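Local atomic coordinates of peptide ABC transporter permease (Staphylococcus hominis, PDB entry 6EXS), a protein that probably carries peptides across the bacterial membrane as a POT family transporter, among them the thioalcohol-conjugated dipeptide that is a precursor of malodour in the human axilla. Residues Ile227-Ile230 against Val231-Ile235; Leu257-Gly260 against Val261-Ile265. All blocks are in the same frame, centred on the assembly; numbering follows the deposited sequence.

Contact 1: residues Ile227-Ile230 against Val231-Ile235; sequences IGII and VAIVI. With OLC ((2R)-2,3-dihydroxypropyl (9Z)-octadec-9-enoate), chain D.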
loop_
_atom_site.group_PDB
_atom_site.type_symbol
_atom_site.label_atom_id
_atom_site.label_comp_id
_atom_site.label_asym_id
_atom_site.label_seq_id
_atom_site.Cartn_x
_atom_site.Cartn_y
_atom_site.Cartn_z
ATOM N N ILE A 227 6.249 -19.702 16.335
ATOM C CA ILE A 227 6.142 -18.237 16.410
ATOM C C ILE A 227 6.943 -17.733 17.621
ATOM O O ILE A 227 7.679 -16.757 17.493
ATOM C CB ILE A 227 4.663 -17.732 16.373
ATOM C CG1 ILE A 227 3.955 -18.157 15.058
ATOM C CG2 ILE A 227 4.576 -16.203 16.563
ATOM C CD1 ILE A 227 2.420 -18.354 15.174
ATOM N N GLY A 228 6.845 -18.450 18.742
ATOM C CA GLY A 228 7.579 -18.152 19.966
ATOM C C GLY A 228 9.075 -18.081 19.737
ATOM O O GLY A 228 9.708 -17.106 20.140
ATOM N N ILE A 229 9.635 -19.089 19.030
ATOM C CA ILE A 229 11.056 -19.191 18.670
ATOM C C ILE A 229 11.469 -18.036 17.737
ATOM O O ILE A 229 12.457 -17.357 18.024
ATOM C CB ILE A 229 11.405 -20.612 18.114
ATOM C CG1 ILE A 229 11.396 -21.666 19.254
ATOM C CG2 ILE A 229 12.759 -20.636 17.370
ATOM C CD1 ILE A 229 11.122 -23.106 18.828
ATOM N N ILE A 230 10.684 -17.789 16.659
ATOM C CA ILE A 230 10.922 -16.720 15.673
ATOM C C ILE A 230 10.906 -15.330 16.340
ATOM O O ILE A 230 11.859 -14.573 16.161
ATOM C CB ILE A 230 9.970 -16.833 14.444
ATOM C CG1 ILE A 230 10.326 -18.078 13.601
ATOM C CG2 ILE A 230 10.002 -15.561 13.575
ATOM C CD1 ILE A 230 9.214 -18.609 12.716
ATOM N N VAL A 231 9.864 -15.032 17.144
ATOM C CA VAL A 231 9.710 -13.772 17.880
ATOM C C VAL A 231 10.857 -13.572 18.898
ATOM O O VAL A 231 11.439 -12.483 18.936
ATOM C CB VAL A 231 8.293 -13.649 18.508
ATOM C CG1 VAL A 231 8.196 -12.481 19.484
ATOM C CG2 VAL A 231 7.227 -13.525 17.423
ATOM N N ALA A 232 11.209 -14.627 19.671
ATOM C CA ALA A 232 12.288 -14.586 20.668
ATOM C C ALA A 232 13.661 -14.287 20.043
ATOM O O ALA A 232 14.388 -13.454 20.584
ATOM C CB ALA A 232 12.333 -15.879 21.464
ATOM N N ILE A 233 13.998 -14.940 18.900
ATOM C CA ILE A 233 15.245 -14.712 18.154
ATOM C C ILE A 233 15.298 -13.236 17.717
ATOM O O ILE A 233 16.323 -12.580 17.914
ATOM C CB ILE A 233 15.396 -15.706 16.958
ATOM C CG1 ILE A 233 15.760 -17.125 17.459
ATOM C CG2 ILE A 233 16.418 -15.210 15.908
ATOM C CD1 ILE A 233 15.610 -18.265 16.423
ATOM N N VAL A 234 14.170 -12.716 17.178
ATOM C CA VAL A 234 13.995 -11.333 16.720
ATOM C C VAL A 234 14.210 -10.317 17.871
ATOM O O VAL A 234 14.929 -9.340 17.664
ATOM C CB VAL A 234 12.640 -11.148 15.979
ATOM C CG1 VAL A 234 12.297 -9.673 15.768
ATOM C CG2 VAL A 234 12.645 -11.886 14.643
ATOM N N ILE A 235 13.618 -10.558 19.071
ATOM C CA ILE A 235 13.773 -9.677 20.245
ATOM C C ILE A 235 15.221 -9.741 20.797
ATOM O O ILE A 235 15.769 -8.701 21.178
ATOM C CB ILE A 235 12.691 -9.900 21.349
ATOM C CG1 ILE A 235 11.255 -9.841 20.773
ATOM C CG2 ILE A 235 12.845 -8.884 22.500
ATOM C CD1 ILE A 235 10.148 -10.333 21.720
HETATM C C24 OLC D . -1.268 -19.098 4.364
HETATM C C6 OLC D . 1.740 -15.212 13.109
HETATM C C5 OLC D . 2.364 -16.159 12.098
HETATM C C4 OLC D . 1.376 -17.128 11.471
HETATM C C3 OLC D . 1.996 -18.136 10.517
HETATM C C2 OLC D . 2.099 -17.644 9.076
HETATM C C21 OLC D . -0.348 -17.858 6.339
HETATM C C1 OLC D . 1.185 -18.355 8.119
HETATM C C22 OLC D . -0.028 -18.535 5.027
HETATM O O19 OLC D . 0.793 -19.486 8.257
HETATM O O25 OLC D . -0.968 -19.700 3.112
HETATM O O23 OLC D . 0.587 -17.583 4.156
HETATM O O20 OLC D . 0.866 -17.567 7.078
#
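Ile227 meets Val231 one helical turn further on, and its two branches divide the work between protein and lipid. From CB, with chi1 at -60°, the methyl CG2 stands opposite the backbone N and runs on along the helix, where it reaches CG2 of Val231 at 3.9 Å; the two side chains lie at a slant to one another. The longer branch takes the other course. CG1 of Ile227 passes C5 of the monoolein OLC at 3.9 Å, and its terminal CD1 comes to 3.8 Å from the same C5 and just as near to C6, so the tip rests on the lipid's acyl chain near its ester end. The same lipid is hydrogen-bonded to Tyr267 OH.

Val231 also touches the backbone of the preceding turn: CB and CG2 both lie 3.3 Å from Ile227 O. That oxygen takes the hydrogen bond from Val231 N at 2.8 Å, with an N-H...O angle of 171°. Three further i to i+4 bonds follow in order, from Ala232 N to Gly228 O, from Ile233 N to Ile229 O and from Val234 N to Ile230 O. A second side-chain pair sits on another flank, where CD1 of Ile233 meets CG2 of Ile229 at 3.8 Å. Ile233 also covers the acceptor of its own backbone bond, with CG1 of Ile233 3.4 Å from Ile229 O.

The backbone amides and carbonyls joining the two segments are thus paired within the helix, and everything the side chains offer outward is aliphatic. With most of these residues on the surface and a lipid chain laid against Ile227, the chemistry is consistent with a membrane-embedded helix that makes van der Waals contact with lipid.

Contact 2: residues Leu257-Gly260 against Val261-Ile265; sequences LVLG and VALPI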
loop_
_atom_site.group_PDB
_atom_site.type_symbol
_atom_site.label_atom_id
_atom_site.label_comp_id
_atom_site.label_asym_id
_atom_site.label_seq_id
_atom_site.Cartn_x
_atom_site.Cartn_y
_atom_site.Cartn_z
ATOM N N LEU A 257 14.555 -6.598 2.768
ATOM C CA LEU A 257 15.001 -6.804 1.384
ATOM C C LEU A 257 14.977 -8.314 1.111
ATOM O O LEU A 257 14.432 -8.738 0.090
ATOM C CB LEU A 257 16.416 -6.222 1.133
ATOM C CG LEU A 257 17.097 -6.565 -0.208
ATOM C CD1 LEU A 257 16.291 -6.078 -1.395
ATOM C CD2 LEU A 257 18.490 -5.992 -0.274
ATOM N N VAL A 258 15.519 -9.116 2.055
ATOM C CA VAL A 258 15.541 -10.578 1.974
ATOM C C VAL A 258 14.101 -11.100 1.862
ATOM O O VAL A 258 13.801 -11.840 0.919
ATOM C CB VAL A 258 16.350 -11.220 3.137
ATOM C CG1 VAL A 258 16.093 -12.717 3.243
ATOM C CG2 VAL A 258 17.843 -10.954 2.976
ATOM N N LEU A 259 13.202 -10.636 2.769
ATOM C CA LEU A 259 11.780 -10.994 2.796
ATOM C C LEU A 259 11.038 -10.652 1.502
ATOM O O LEU A 259 10.257 -11.464 1.019
ATOM C CB LEU A 259 11.072 -10.376 4.010
ATOM C CG LEU A 259 11.248 -11.099 5.343
ATOM C CD1 LEU A 259 10.696 -10.273 6.473
ATOM C CD2 LEU A 259 10.572 -12.450 5.330
ATOM N N GLY A 260 11.324 -9.486 0.935
ATOM C CA GLY A 260 10.729 -9.046 -0.321
ATOM C C GLY A 260 11.128 -9.865 -1.531
ATOM O O GLY A 260 10.432 -9.836 -2.544
ATOM N N VAL A 261 12.247 -10.594 -1.444
ATOM C CA VAL A 261 12.748 -11.440 -2.523
ATOM C C VAL A 261 12.284 -12.885 -2.285
ATOM O O VAL A 261 11.810 -13.529 -3.219
ATOM C CB VAL A 261 14.302 -11.319 -2.679
ATOM C CG1 VAL A 261 14.852 -12.322 -3.693
ATOM C CG2 VAL A 261 14.714 -9.902 -3.070
ATOM N N ALA A 262 12.417 -13.380 -1.036
ATOM C CA ALA A 262 12.093 -14.753 -0.641
ATOM C C ALA A 262 10.610 -15.113 -0.734
ATOM O O ALA A 262 10.284 -16.132 -1.353
ATOM C CB ALA A 262 12.625 -15.043 0.756
ATOM N N LEU A 263 9.720 -14.304 -0.103
ATOM C CA LEU A 263 8.272 -14.548 -0.072
ATOM C C LEU A 263 7.679 -14.791 -1.471
ATOM O O LEU A 263 7.036 -15.827 -1.616
ATOM C CB LEU A 263 7.487 -13.468 0.700
ATOM C CG LEU A 263 7.799 -13.320 2.193
ATOM C CD1 LEU A 263 7.291 -12.004 2.712
ATOM C CD2 LEU A 263 7.255 -14.478 3.011
ATOM N N PRO A 264 7.930 -13.965 -2.531
ATOM C CA PRO A 264 7.393 -14.319 -3.864
ATOM C C PRO A 264 7.900 -15.678 -4.374
ATOM O O PRO A 264 7.105 -16.446 -4.921
ATOM C CB PRO A 264 7.862 -13.173 -4.766
ATOM C CG PRO A 264 8.256 -12.080 -3.856
ATOM C CD PRO A 264 8.688 -12.695 -2.580
ATOM N N ILE A 265 9.203 -15.988 -4.165
ATOM C CA ILE A 265 9.804 -17.268 -4.565
ATOM C C ILE A 265 9.078 -18.422 -3.844
ATOM O O ILE A 265 8.592 -19.331 -4.520
ATOM C CB ILE A 265 11.359 -17.307 -4.383
ATOM C CG1 ILE A 265 12.057 -16.247 -5.281
ATOM C CG2 ILE A 265 11.922 -18.734 -4.646
ATOM C CD1 ILE A 265 13.505 -15.887 -4.902
#
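Pro264 sets its ring carbons CD and CG against the carbonyl oxygen of Gly260, at 3.3 Å and 3.4 Å from Gly260 O. The proline N has no hydrogen to give, so the ring carbons occupy the place where the helical donor would approach. Gly260 O is instead hydrogen-bonded to Ser443 OG of helix 430-451, a helix that Leu257, Val261 and Pro264 also touch.

The bonding just before the proline is uneven. Val261 N reaches Leu257 O only weakly, at 3.3 Å with an N-H...O angle of 126°, and also bonds to Val258 O from well above that carbonyl's plane. Val258 O therefore has two donors, the other being Ala262 N at 2.8 Å in a much straighter bond. The phi of -96° at Val261 marks the local distortion of the backbone. Regular i to i+4 bonding persists from Leu263 N to Leu259 O at 3.1 Å.

Leu263 folds back along that same turn. With CG placed opposite its own carbonyl carbon, CG comes 3.3 Å from Leu259 O, while CD1 approaches CD2 of Leu259 at a looser 4.2 Å. Both leucines pack on Met72 of helix 56-72, and Leu259 is also touched by a bound monoolein.

The missing backbone hydrogen bond at the proline, a shared acceptor at Val258 six residues before it, and the hydroxyl of Ser443, from helix 430-451, bonding to the carbonyl of Gly260 together describe a proline kink in a transmembrane helix.

From the N terminus, the chain reaches contact 1 in helix 217-243 and then, after the short connection to helix 249-273, contact 2. Neither encloses a loop: in each, the two segments are consecutive turns of one helix, and the contacts follow in series without nesting or crossing. The centres of contact 1 and contact 2 lie about 19 Å apart and their nearest atoms about 9 Å apart, so they do not touch. Contact 1 is the more peripheral, 26 Å from the chain centre against 17 Å for contact 2, whose helix packs on helices 56-72 and 430-451. Lying between the first and last six transmembrane helices, the pair is consistent with the bundle-linking helices of bacterial POT transporters.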